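PDB 5XEA: envelope glycoprotein from Thogoto virus, which probably attaches the virus to a receptor on the host cell and later drives fusion of the viral and host membranes. Local coordinates for residues L71-S76 against L110-H115; A222-Q225 against F230-V233; I324-E329 against I345-F350. All coordinates share one frame; numbering follows the deposited sequence.

Interaction 1: residues L71-S76 against L110-H115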
# COMPACT_ATOMS: atom_id res chain seq x y z
N LEU B 71 14.57 31.34 -21.94
CA LEU B 71 13.55 31.37 -22.99
C LEU B 71 13.22 29.94 -23.38
O LEU B 71 14.12 29.18 -23.76
CB LEU B 71 14.06 32.16 -24.20
CG LEU B 71 14.37 33.62 -23.92
CD1 LEU B 71 14.99 34.27 -25.15
CD2 LEU B 71 13.11 34.37 -23.50
N HIS B 72 11.96 29.56 -23.27
CA HIS B 72 11.56 28.18 -23.55
C HIS B 72 11.30 27.97 -25.04
O HIS B 72 10.64 28.79 -25.68
CB HIS B 72 10.32 27.83 -22.76
CG HIS B 72 10.52 27.94 -21.28
ND1 HIS B 72 11.61 27.38 -20.64
CD2 HIS B 72 9.79 28.56 -20.32
CE1 HIS B 72 11.53 27.64 -19.35
NE2 HIS B 72 10.44 28.35 -19.13
N TYR B 73 11.82 26.87 -25.59
CA TYR B 73 11.57 26.47 -26.97
C TYR B 73 11.12 25.01 -27.01
O TYR B 73 11.81 24.15 -27.56
CB TYR B 73 12.81 26.65 -27.85
CG TYR B 73 13.26 28.09 -28.00
CD1 TYR B 73 12.91 28.84 -29.12
CD2 TYR B 73 14.05 28.69 -27.02
CE1 TYR B 73 13.33 30.15 -29.26
CE2 TYR B 73 14.45 29.99 -27.15
CZ TYR B 73 14.10 30.73 -28.27
OH TYR B 73 14.52 32.03 -28.39
N PRO B 74 9.96 24.70 -26.43
CA PRO B 74 9.52 23.31 -26.38
C PRO B 74 9.43 22.74 -27.79
O PRO B 74 9.06 23.46 -28.72
CB PRO B 74 8.13 23.41 -25.73
CG PRO B 74 7.68 24.79 -26.09
CD PRO B 74 8.92 25.63 -25.98
N PRO B 75 9.79 21.47 -27.98
CA PRO B 75 9.76 20.91 -29.34
C PRO B 75 8.34 20.83 -29.88
O PRO B 75 7.37 20.62 -29.15
CB PRO B 75 10.37 19.51 -29.17
CG PRO B 75 10.16 19.18 -27.71
CD PRO B 75 10.19 20.48 -26.97
N SER B 76 8.23 21.06 -31.19
CA SER B 76 7.00 20.80 -31.91
C SER B 76 6.71 19.30 -31.95
O SER B 76 7.57 18.47 -31.64
CB SER B 76 7.11 21.33 -33.34
OG SER B 76 8.07 20.55 -34.03
N LEU B 110 15.86 33.22 -32.50
CA LEU B 110 16.86 32.16 -32.39
C LEU B 110 16.33 30.89 -33.04
O LEU B 110 15.16 30.55 -32.89
CB LEU B 110 17.22 31.89 -30.93
CG LEU B 110 17.63 33.08 -30.09
CD1 LEU B 110 18.00 32.63 -28.68
CD2 LEU B 110 18.78 33.83 -30.78
N ASP B 111 17.21 30.20 -33.77
CA ASP B 111 16.88 28.91 -34.35
C ASP B 111 17.24 27.83 -33.34
O ASP B 111 18.43 27.63 -33.06
CB ASP B 111 17.62 28.70 -35.66
CG ASP B 111 17.47 27.28 -36.22
OD1 ASP B 111 16.63 26.50 -35.71
OD2 ASP B 111 18.21 26.94 -37.17
N PRO B 112 16.27 27.12 -32.77
CA PRO B 112 16.55 26.18 -31.69
C PRO B 112 16.94 24.78 -32.14
O PRO B 112 17.11 23.91 -31.29
CB PRO B 112 15.22 26.15 -30.93
CG PRO B 112 14.19 26.33 -32.01
CD PRO B 112 14.82 27.25 -33.03
N ALA B 113 17.11 24.54 -33.44
CA ALA B 113 17.36 23.19 -33.96
C ALA B 113 18.56 23.21 -34.92
O ALA B 113 18.42 22.97 -36.12
CB ALA B 113 16.10 22.64 -34.63
N LYS B 114 19.76 23.49 -34.40
CA LYS B 114 20.99 23.50 -35.19
C LYS B 114 22.00 22.44 -34.79
O LYS B 114 22.75 21.96 -35.64
CB LYS B 114 21.68 24.87 -35.13
CG LYS B 114 20.83 26.00 -35.69
CD LYS B 114 21.57 27.33 -35.73
CE LYS B 114 22.33 27.51 -37.04
NZ LYS B 114 22.91 28.88 -37.12
N HIS B 115 22.04 22.05 -33.51
CA HIS B 115 22.95 21.02 -33.03
C HIS B 115 22.15 19.87 -32.45
O HIS B 115 20.95 20.00 -32.19
CB HIS B 115 23.92 21.62 -32.01
CG HIS B 115 24.63 22.84 -32.53
ND1 HIS B 115 25.74 22.75 -33.33
CD2 HIS B 115 24.34 24.15 -32.40
CE1 HIS B 115 26.13 23.98 -33.64
NE2 HIS B 115 25.30 24.84 -33.09
O HOH W 1 13.84 33.41 -30.48

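Interaction 2: residues A222-Q225 against F230-V233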
# COMPACT_ATOMS: atom_id res chain seq x y z
N ALA B 222 -22.10 -6.75 -5.58
CA ALA B 222 -21.59 -7.82 -6.43
C ALA B 222 -20.08 -7.70 -6.52
O ALA B 222 -19.55 -6.64 -6.87
CB ALA B 222 -22.22 -7.78 -7.82
N PHE B 223 -19.39 -8.80 -6.21
CA PHE B 223 -17.94 -8.87 -6.21
C PHE B 223 -17.52 -9.90 -7.25
O PHE B 223 -17.92 -11.06 -7.16
CB PHE B 223 -17.40 -9.26 -4.83
CG PHE B 223 -17.97 -8.44 -3.71
CD1 PHE B 223 -19.19 -8.78 -3.14
CD2 PHE B 223 -17.29 -7.33 -3.22
CE1 PHE B 223 -19.71 -8.04 -2.10
CE2 PHE B 223 -17.81 -6.58 -2.18
CZ PHE B 223 -19.03 -6.93 -1.62
N CYS B 224 -16.72 -9.49 -8.21
CA CYS B 224 -16.39 -10.36 -9.32
C CYS B 224 -14.89 -10.59 -9.41
O CYS B 224 -14.08 -9.78 -8.94
CB CYS B 224 -16.90 -9.80 -10.65
SG CYS B 224 -18.60 -9.27 -10.57
N GLN B 225 -14.55 -11.69 -10.06
CA GLN B 225 -13.18 -12.00 -10.43
C GLN B 225 -13.14 -12.19 -11.94
O GLN B 225 -14.06 -12.76 -12.52
CB GLN B 225 -12.67 -13.27 -9.73
CG GLN B 225 -11.44 -13.87 -10.38
CD GLN B 225 -10.89 -15.09 -9.63
OE1 GLN B 225 -11.56 -15.69 -8.79
NE2 GLN B 225 -9.65 -15.45 -9.94
N PHE B 230 -9.94 -8.21 -9.64
CA PHE B 230 -11.10 -8.34 -8.79
C PHE B 230 -11.71 -6.97 -8.61
O PHE B 230 -10.99 -5.98 -8.43
CB PHE B 230 -10.76 -8.95 -7.41
CG PHE B 230 -10.04 -10.28 -7.48
CD1 PHE B 230 -10.72 -11.47 -7.25
CD2 PHE B 230 -8.69 -10.34 -7.80
CE1 PHE B 230 -10.06 -12.68 -7.33
CE2 PHE B 230 -8.02 -11.54 -7.88
CZ PHE B 230 -8.72 -12.73 -7.63
N PHE B 231 -13.03 -6.90 -8.67
CA PHE B 231 -13.68 -5.61 -8.60
C PHE B 231 -15.09 -5.79 -8.08
O PHE B 231 -15.69 -6.86 -8.22
CB PHE B 231 -13.67 -4.91 -9.97
CG PHE B 231 -13.98 -5.83 -11.12
CD1 PHE B 231 -15.29 -6.13 -11.46
CD2 PHE B 231 -12.95 -6.42 -11.85
CE1 PHE B 231 -15.58 -7.00 -12.50
CE2 PHE B 231 -13.23 -7.28 -12.89
CZ PHE B 231 -14.55 -7.58 -13.22
N GLU B 232 -15.61 -4.74 -7.47
CA GLU B 232 -17.03 -4.69 -7.14
C GLU B 232 -17.76 -4.03 -8.29
O GLU B 232 -17.42 -2.91 -8.69
CB GLU B 232 -17.25 -3.91 -5.84
CG GLU B 232 -18.71 -3.71 -5.52
CD GLU B 232 -18.94 -2.75 -4.37
OE1 GLU B 232 -17.95 -2.35 -3.70
OE2 GLU B 232 -20.11 -2.38 -4.14
N VAL B 233 -18.77 -4.71 -8.84
CA VAL B 233 -19.54 -4.13 -9.93
C VAL B 233 -20.56 -3.16 -9.34
O VAL B 233 -21.46 -3.55 -8.59
CB VAL B 233 -20.21 -5.21 -10.78
CG1 VAL B 233 -21.38 -4.64 -11.58
CG2 VAL B 233 -19.17 -5.80 -11.72
O HOH W 2 -21.99 -3.98 -6.12

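Interaction 3: residues I324-E329 against I345-F350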
# COMPACT_ATOMS: atom_id res chain seq x y z
N ILE B 324 -27.94 -50.57 15.30
CA ILE B 324 -28.33 -51.34 14.11
C ILE B 324 -27.49 -52.60 13.99
O ILE B 324 -27.98 -53.65 13.57
CB ILE B 324 -28.21 -50.50 12.83
CG1 ILE B 324 -28.88 -49.15 13.01
CG2 ILE B 324 -28.84 -51.25 11.64
CD1 ILE B 324 -28.41 -48.18 12.01
N ALA B 325 -26.19 -52.50 14.32
CA ALA B 325 -25.27 -53.61 14.14
C ALA B 325 -25.60 -54.81 15.04
O ALA B 325 -25.23 -55.94 14.69
CB ALA B 325 -23.82 -53.15 14.38
N LYS B 326 -26.26 -54.59 16.17
CA LYS B 326 -26.69 -55.72 16.99
C LYS B 326 -27.72 -56.56 16.24
O LYS B 326 -27.74 -57.79 16.39
CB LYS B 326 -27.26 -55.24 18.32
CG LYS B 326 -26.22 -54.67 19.26
CD LYS B 326 -26.85 -54.15 20.52
CE LYS B 326 -25.81 -53.49 21.42
NZ LYS B 326 -25.28 -52.23 20.81
N ILE B 327 -28.55 -55.92 15.42
CA ILE B 327 -29.51 -56.63 14.58
C ILE B 327 -28.84 -57.16 13.32
O ILE B 327 -28.95 -58.35 13.00
CB ILE B 327 -30.68 -55.68 14.23
CG1 ILE B 327 -31.32 -55.12 15.50
CG2 ILE B 327 -31.70 -56.41 13.37
CD1 ILE B 327 -32.35 -54.03 15.25
N ASP B 328 -28.11 -56.30 12.59
CA ASP B 328 -27.48 -56.67 11.32
C ASP B 328 -25.99 -56.90 11.55
O ASP B 328 -25.18 -55.97 11.47
CB ASP B 328 -27.68 -55.58 10.27
CG ASP B 328 -27.05 -55.94 8.92
OD1 ASP B 328 -26.34 -56.97 8.83
OD2 ASP B 328 -27.27 -55.19 7.94
N GLU B 329 -25.62 -58.17 11.75
CA GLU B 329 -24.24 -58.53 12.07
C GLU B 329 -23.28 -58.36 10.89
O GLU B 329 -22.09 -58.63 11.06
CB GLU B 329 -24.18 -59.98 12.57
CG GLU B 329 -24.34 -61.04 11.50
CD GLU B 329 -25.77 -61.17 10.98
OE1 GLU B 329 -26.72 -60.81 11.73
OE2 GLU B 329 -25.95 -61.61 9.83
N ILE B 345 -20.74 -57.87 22.74
CA ILE B 345 -20.64 -58.42 24.08
C ILE B 345 -21.00 -57.39 25.14
O ILE B 345 -21.13 -57.76 26.32
CB ILE B 345 -19.25 -59.01 24.35
CG1 ILE B 345 -18.21 -57.89 24.38
CG2 ILE B 345 -18.91 -60.06 23.30
CD1 ILE B 345 -16.82 -58.37 24.68
N SER B 346 -21.16 -56.13 24.75
CA SER B 346 -21.73 -55.10 25.61
C SER B 346 -22.41 -54.07 24.70
O SER B 346 -22.66 -54.34 23.52
CB SER B 346 -20.64 -54.48 26.49
OG SER B 346 -19.79 -53.66 25.72
N GLU B 347 -22.71 -52.89 25.25
CA GLU B 347 -23.34 -51.84 24.46
C GLU B 347 -22.45 -51.44 23.30
O GLU B 347 -22.89 -51.41 22.14
CB GLU B 347 -23.65 -50.63 25.33
CG GLU B 347 -24.98 -50.73 26.02
CD GLU B 347 -26.12 -50.87 25.02
OE1 GLU B 347 -26.46 -49.86 24.36
OE2 GLU B 347 -26.65 -51.99 24.87
N ASP B 348 -21.18 -51.14 23.59
CA ASP B 348 -20.26 -50.63 22.59
C ASP B 348 -19.26 -51.66 22.09
O ASP B 348 -18.70 -51.47 21.00
CB ASP B 348 -19.49 -49.42 23.15
CG ASP B 348 -20.39 -48.38 23.81
OD1 ASP B 348 -21.45 -48.05 23.23
OD2 ASP B 348 -20.04 -47.90 24.91
N LYS B 349 -19.02 -52.73 22.84
CA LYS B 349 -17.95 -53.67 22.50
C LYS B 349 -18.49 -54.85 21.69
O LYS B 349 -19.57 -55.37 21.97
CB LYS B 349 -17.24 -54.15 23.76
CG LYS B 349 -16.27 -53.09 24.31
CD LYS B 349 -15.43 -53.60 25.47
CE LYS B 349 -16.24 -53.70 26.76
NZ LYS B 349 -15.50 -54.42 27.83
N PHE B 350 -17.73 -55.26 20.68
CA PHE B 350 -18.14 -56.36 19.82
C PHE B 350 -16.92 -57.14 19.40
O PHE B 350 -15.81 -56.61 19.33
CB PHE B 350 -18.90 -55.89 18.57
CG PHE B 350 -18.13 -54.87 17.74
CD1 PHE B 350 -17.33 -55.26 16.69
CD2 PHE B 350 -18.20 -53.51 18.05
CE1 PHE B 350 -16.60 -54.30 15.94
CE2 PHE B 350 -17.49 -52.56 17.30
CZ PHE B 350 -16.70 -52.96 16.25
O HOH W 3 -26.83 -50.24 21.28

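Interaction 1: residues L71-S76 against L110-H115
Tyr73 reaches across from just past the end of strand 65-72 and lays its side chain against Leu110 and Pro112, and nearly all of the 172 Å² buried here belongs to these three residues. The pairing shows how one long aromatic can hold an irregular loop at two levels. Near the root, Tyr73 CB sits 3.9 Å from Pro112 CB, and the proline ring, presenting CB and CG to CD1, crosses the tyrosine side chain at about a right angle. At the far end, the hydroxyl OH of Tyr73 comes 3.5 Å from Leu110 CD1, with CB and CG of the same leucine close by.

With CG set opposite its carbonyl carbon (chi1 -64°), Tyr73 spans the gap, and its OH arrives against the leucine side chain, with one water between it and Leu110 N. That water lies 2.6 Å from Tyr73 OH, in the plane of the ring at its edge. It accepts from the backbone N of Leu110 at 2.9 Å, so the phenol and the loop are linked through solvent while the carbons pack directly.

Just beyond, Asp111 OD1 accepts from Ala113 N at 3.0 Å, an Asx turn that bends the chain around Pro112; the donor stands above the carboxylate plane.

The contact lies where strand 65-72 gives way to the approach to helix 77-86, whose N-cap is Ser76. Trp140 of strand 133-156 touches all three contact residues, and strand 40-56 also touches them, with Ala49 meeting Tyr73, Val51 meeting Leu110 and Arg47 meeting Pro112.

Interaction 2: residues A222-Q225 against F230-V233
Ala222 lies at the loosely paired end of this antiparallel beta hairpin: its carbonyl O receives Val233 N through a bent bond, and a water 2.8 Å from Ala222 N also donates to Val233 O and to Glu232 OE2. Phe223 faces Glu232 in a non-hydrogen-bonded pair, ring carbon CD2 lying 4.3 Å from Glu232 CB. Cys224 and Phe231 form the regular hydrogen-bonded pair, with bonds both ways. Cys224 N meets Phe231 O at 2.8 Å, almost straight (176° at the hydrogen), whereas Phe231 N returns to Cys224 O at 3.1 Å. Phe231 takes the crowded position between its backbone N and carbonyl carbon (chi1 42°), which brings CE1 to 3.6 Å from Cys224 CB. Cys224 SG, in a disulfide with Cys206, rests 3.7 Å from Val233 CG2. Gln225 ends the walk, its extended chain running alongside the Phe230 ring in the same direction; CD is 3.4 Å from Phe230 CE1, while NE2 bonds Gly227 O in the turn.

The face of Ala222, Cys224, Phe231 and Val233 is apolar, and its disulfide ties the hairpin covalently to strand 197-209. The other mixes Phe223 and Phe230 with Gln225 and Glu232 and packs against neighbouring subunits, making the hairpin part of the subunit interface.

Interaction 3: residues I324-E329 against I345-F350
Lys326 alone carries the first segment's side of this contact, extending its side chain to the backbone of Glu347. Its NZ donates to Glu347 O at 2.9 Å, in the carbonyl plane and on a lone pair. The lysine runs straight as far as CD and CE and then turns at its last torsion (chi4 67°), which swings the ammonium group onto the carbonyl. The Glu347 side chain crosses it at about a right angle: bent at chi2, it brings OE2 to 3.9 Å from Lys326 CE, but OE2 stays 4.3 Å from NZ, beyond a salt bridge. A water closes the gap on the other oxygen, accepting from Lys326 NZ at 2.6 Å and donating to Glu347 OE1 at 3.1 Å.

Lys326 stands near the C-terminal end of helix 282-327, which lies at the helical centre of the trimer: Ile324 meets Ile324 of the second subunit, and Ile327 meets Ile327 of the second and third subunits. Lys326 NZ also donates back to Ser322 O one turn earlier. Phe344 adds a cation-pi contact to the same ammonium group.

On the loop side, Ser346 OG accepts from Lys349 N at 3.1 Å, an ST motif spanning Glu347 and Asp348. The backbone closes further as Ile345 N donates to Lys349 O at 2.9 Å. Farther out, Arg334 of the second subunit forms salt bridges with Glu347 OE1 and Asp348 OD1, while Phe350 continues a beta ladder into the third subunit.

In the fold
The three contacts follow one another along the chain without overlap and share no atoms in contact. Interaction 1 begins on the last residues of strand 65-72 of the branched antiparallel sheet, interaction 2 is a hairpin of the six-stranded sheet whose strand 229-233 is outermost within this chain, and interaction 3 is near the end of helix 282-327. Centres of interactions 1 and 2 are about 50 Å apart, those of 2 and 3 about 55 Å, and those of 1 and 3, on opposite sides of the chain's centre, about 101 Å, so they sample an elongated molecule. Interaction 1 touches no other subunit, whereas 222-225/230-233 and 324-329/345-350 both meet the second and third subunits, placing trimer contacts at both regions.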